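Local coordinates for protein transcriptional regulator, TetR family (Myxococcus xanthus, PDB 5K7F) that probably binds DNA as a TetR-family transcriptional repressor and regulates alternative isovaleryl coenzyme A biosynthesis in response to that compound, at residues A[88-91]-A[92-96]; A[191-194]-A[195-199]. One frame throughout, in Å; residues are numbered along the deposited sequence. Where two conformers were deposited one is given.

Contact 1 (A[88-91]-A[92-96]); sequences NPVE and RLRAC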
loop_
_atom_site.group_PDB
_atom_site.type_symbol
_atom_site.label_atom_id
_atom_site.label_comp_id
_atom_site.label_asym_id
_atom_site.label_seq_id
_atom_site.Cartn_x
_atom_site.Cartn_y
_atom_site.Cartn_z
ATOM N N ASN A 88 13.152 17.080 19.136
ATOM C CA ASN A 88 12.369 17.885 18.213
ATOM C C ASN A 88 11.487 16.970 17.362
ATOM O O ASN A 88 12.020 16.091 16.654
ATOM C CB ASN A 88 13.317 18.723 17.357
ATOM C CG ASN A 88 12.575 19.541 16.332
ATOM O OD1 ASN A 88 11.675 19.030 15.712
ATOM N ND2 ASN A 88 12.958 20.808 16.142
ATOM N N PRO A 89 10.141 17.117 17.423
ATOM C CA PRO A 89 9.240 16.117 16.818
ATOM C C PRO A 89 9.203 16.147 15.299
ATOM O O PRO A 89 8.990 15.085 14.693
ATOM C CB PRO A 89 7.862 16.460 17.411
ATOM C CG PRO A 89 7.955 17.943 17.772
ATOM C CD PRO A 89 9.408 18.143 18.184
ATOM N N VAL A 90 9.398 17.306 14.658
ATOM C CA VAL A 90 9.514 17.301 13.204
ATOM C C VAL A 90 10.842 16.689 12.760
ATOM O O VAL A 90 10.874 15.912 11.795
ATOM C CB VAL A 90 9.280 18.706 12.607
ATOM C CG1 VAL A 90 10.481 19.603 12.664
ATOM C CG2 VAL A 90 8.801 18.545 11.150
ATOM N N GLU A 91 11.947 16.960 13.482
ATOM C CA GLU A 91 13.202 16.277 13.173
ATOM C C GLU A 91 13.053 14.775 13.353
ATOM O O GLU A 91 13.577 13.989 12.551
ATOM C CB GLU A 91 14.332 16.780 14.083
ATOM C CG GLU A 91 14.801 18.216 13.851
ATOM C CD GLU A 91 16.016 18.598 14.725
ATOM O OE1 GLU A 91 16.641 17.703 15.366
ATOM O OE2 GLU A 91 16.331 19.804 14.774
ATOM N N ARG A 92 12.310 14.366 14.352
ATOM C CA ARG A 92 12.070 12.954 14.580
ATOM C C ARG A 92 11.261 12.314 13.423
ATOM O O ARG A 92 11.588 11.268 12.918
ATOM C CB ARG A 92 11.353 12.759 15.895
ATOM C CG ARG A 92 11.305 11.367 16.377
ATOM C CD ARG A 92 11.097 11.299 17.875
ATOM N NE ARG A 92 9.779 11.532 18.237
ATOM C CZ ARG A 92 9.346 12.557 18.950
ATOM N NH1 ARG A 92 10.168 13.435 19.377
ATOM N NH2 ARG A 92 8.088 12.692 19.164
ATOM N N LEU A 93 10.212 13.004 12.985
ATOM C CA LEU A 93 9.406 12.472 11.883
ATOM C C LEU A 93 10.221 12.403 10.589
ATOM O O LEU A 93 10.129 11.417 9.836
ATOM C CB LEU A 93 8.175 13.349 11.702
ATOM C CG LEU A 93 7.046 13.066 12.698
ATOM C CD1 LEU A 93 6.144 14.251 12.725
ATOM C CD2 LEU A 93 6.330 11.771 12.320
ATOM N N ARG A 94 11.070 13.422 10.342
ATOM C CA ARG A 94 11.903 13.423 9.138
ATOM C C ARG A 94 12.901 12.258 9.150
ATOM O O ARG A 94 13.090 11.571 8.132
ATOM C CB ARG A 94 12.679 14.736 9.023
ATOM C CG ARG A 94 11.827 15.927 8.733
ATOM C CD ARG A 94 12.656 17.213 8.626
ATOM N NE ARG A 94 11.805 18.373 8.442
ATOM C CZ ARG A 94 11.981 19.551 9.045
ATOM N NH1 ARG A 94 12.996 19.737 9.882
ATOM N NH2 ARG A 94 11.126 20.537 8.815
ATOM N N ALA A 95 13.497 12.002 10.301
ATOM C CA ALA A 95 14.433 10.883 10.422
ATOM C C ALA A 95 13.704 9.551 10.352
ATOM O O ALA A 95 14.218 8.601 9.742
ATOM C CB ALA A 95 15.236 10.990 11.717
ATOM N N CYS A 96 12.500 9.472 10.962
ATOM C CA CYS A 96 11.721 8.238 10.976
ATOM C C CYS A 96 11.317 7.848 9.563
ATOM O O CYS A 96 11.463 6.693 9.144
ATOM C CB CYS A 96 10.511 8.406 11.881
ATOM S SG CYS A 96 9.674 6.876 12.345
#
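The backbone amide of R92 donates to N88 O at 2.9 Å, opening a run of i to i+4 bonds. R94 N reaches V90 O at the same length, while L93 N and A95 N close on P89 O and E91 O. N88 also works through its side chain: with CG anti to the backbone N (chi1 178°), its amide turns back over the first turn and OD1 accepts the amide of E91 at 3.1 Å. That bond is nearly straight at hydrogen (175°), although the donor stands well above the plane of the side-chain amide. N88 is therefore the N-cap of helix 89-105, with P89 as the first helical residue. This helix belongs to the C-terminal domain of the TetR-family fold, where it packs against helices 60-83 and 125-150.

The two arginines leave the helix in different directions and each covers part of the first turn. R92 bends at chi3, which brings its guanidinium back along P89: NH1 lies 3.8 Å from P89 CA, the atom over one face of the group. The charged end is gripped elsewhere, NH1 by I86 O and NH2 by Q147 OE1, so it ties the helix start to the preceding loop and to helix 125-150. R94 is extended from CG to NE, and V90 CG1 sits over one face of its guanidinium, 3.8 Å from NH1 and displaced toward the rim. CG2 of V90 touches the same group through NH2 at 3.9 Å, so both methyls support it, while NE is held by F197 O. Nearer the backbone, R94 CG passes 3.2 Å from V90 O, and L93 CG rests 3.4 Å from P89 O.

Contact 2 (A[191-194]-A[195-199]); sequences GMVG and MLFPP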
loop_
_atom_site.group_PDB
_atom_site.type_symbol
_atom_site.label_atom_id
_atom_site.label_comp_id
_atom_site.label_asym_id
_atom_site.label_seq_id
_atom_site.Cartn_x
_atom_site.Cartn_y
_atom_site.Cartn_z
ATOM N N GLY A 191 12.795 13.619 -1.294
ATOM C CA GLY A 191 11.605 14.217 -1.863
ATOM C C GLY A 191 10.372 14.054 -1.000
ATOM O O GLY A 191 9.569 14.995 -0.865
ATOM N N MET A 192 10.195 12.852 -0.436
ATOM C CA MET A 192 9.021 12.585 0.402
ATOM C C MET A 192 9.065 13.415 1.677
ATOM O O MET A 192 8.054 13.988 2.103
ATOM C CB MET A 192 8.941 11.102 0.738
ATOM C CG MET A 192 8.360 10.265 -0.405
ATOM S SD MET A 192 7.904 8.576 0.061
ATOM C CE MET A 192 7.607 7.945 -1.563
ATOM N N VAL A 193 10.235 13.490 2.298
ATOM C CA VAL A 193 10.383 14.253 3.527
ATOM C C VAL A 193 10.156 15.713 3.242
ATOM O O VAL A 193 9.572 16.436 4.052
ATOM C CB VAL A 193 11.774 14.011 4.160
ATOM C CG1 VAL A 193 12.048 15.006 5.253
ATOM C CG2 VAL A 193 11.823 12.610 4.727
ATOM N N GLY A 194 10.631 16.172 2.082
ATOM C CA GLY A 194 10.448 17.564 1.703
ATOM C C GLY A 194 8.993 17.923 1.486
ATOM O O GLY A 194 8.594 19.066 1.744
ATOM N N MET A 195 8.186 16.954 1.045
ATOM C CA MET A 195 6.747 17.164 0.829
ATOM C C MET A 195 5.983 17.250 2.140
ATOM O O MET A 195 5.137 18.137 2.325
ATOM C CB MET A 195 6.145 16.020 0.021
ATOM C CG MET A 195 6.505 15.960 -1.397
ATOM S SD MET A 195 5.216 15.015 -2.263
ATOM C CE MET A 195 4.081 16.282 -2.581
ATOM N N LEU A 196 6.186 16.272 3.024
ATOM C CA LEU A 196 5.392 16.222 4.240
ATOM C C LEU A 196 5.932 17.124 5.327
ATOM O O LEU A 196 5.147 17.673 6.114
ATOM C CB LEU A 196 5.324 14.790 4.769
ATOM C CG LEU A 196 4.206 13.866 4.288
ATOM C CD1 LEU A 196 3.881 12.854 5.375
ATOM C CD2 LEU A 196 2.924 14.586 3.838
ATOM N N PHE A 197 7.250 17.286 5.406
ATOM C CA PHE A 197 7.888 17.972 6.525
ATOM C C PHE A 197 8.852 19.051 6.036
ATOM O O PHE A 197 10.025 19.066 6.400
ATOM C CB PHE A 197 8.617 16.957 7.404
ATOM C CG PHE A 197 7.788 15.750 7.778
ATOM C CD1 PHE A 197 6.649 15.877 8.542
ATOM C CD2 PHE A 197 8.145 14.479 7.360
ATOM C CE1 PHE A 197 5.890 14.778 8.880
ATOM C CE2 PHE A 197 7.411 13.371 7.721
ATOM C CZ PHE A 197 6.270 13.515 8.474
ATOM N N PRO A 198 8.385 19.983 5.217
ATOM C CA PRO A 198 9.238 21.090 4.796
ATOM C C PRO A 198 9.501 22.028 5.960
ATOM O O PRO A 198 8.805 21.967 6.985
ATOM C CB PRO A 198 8.395 21.782 3.723
ATOM C CG PRO A 198 7.017 21.602 4.226
ATOM C CD PRO A 198 6.996 20.196 4.822
ATOM N N PRO A 199 10.469 22.929 5.841
ATOM C CA PRO A 199 10.538 24.049 6.789
ATOM C C PRO A 199 9.206 24.782 6.860
ATOM O O PRO A 199 8.584 25.098 5.837
ATOM C CB PRO A 199 11.650 24.930 6.215
ATOM C CG PRO A 199 12.532 23.953 5.462
ATOM C CD PRO A 199 11.619 22.898 4.920
#
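F197 joins V193 through both backbone and side chain at the C-terminal end of helix 185-196, part of the C-terminal domain characteristic of TetR-family regulators. Its amide donates to V193 O at 2.8 Å, the last i to i+4 bond across this turn, although F197 itself has already left helical backbone angles. From there its side chain can be followed outward. CB stays 3.5 Å from the same V193 O, and CG is farther from it. With CG anti to the carbonyl carbon, chi1 -49° lays the ring across the end of the helix, just beyond its last turn. CD2 meets the V193 side chain loosely, 4.5 Å from CG1, an apolar contact at the margin of packing. Neighbouring L196 covers one face: its CB stands 3.7 Å above the ring plane, over the centre. The tip, CZ, meets L93 of helix 89-105, and the ring also touches F166 of helix 159-171 and I154 of a loop.

Of the two preceding amides, L196 N points well at M192 O (166° at hydrogen), whereas M195 N is divided between G191 O, at 3.1 Å, and a weak bond to M192 O. The M195 side chain begins over these carbonyls, with CG 3.3 Å from G191 O; the chain then runs outward to SD, and a bend at chi3 turns only the terminal CE. M195 and L196 pack reciprocally on L196 and M195 of the second subunit, placing this helix end in the dimer interface, and M192 adds a contact with S165 of that subunit. Beyond F197 the chain turns into two prolines. P198 has no N-H to continue the helical bonding, and its ring lies beside G194 O instead, with CB at 3.4 Å and CD at 3.6 Å.

In the fold
Contact 1 starts helix 89-105 and contact 2 ends helix 185-196, and their centres lie 11 Å apart within the C-terminal domain. R94 provides the polar join: NE approaches F197 O at 2.8 Å, and NH2 makes a longer, weak bond to P198 O, so one guanidinium ties down two carbonyls just beyond the helix. Apolar contacts run beside it, with R94 CG 3.6 Å from V193 CG1 and L93 CB 3.8 Å from F197 CZ. Contact 2 also packs on the second subunit, which does not touch contact 1. The structure is of the apo protein.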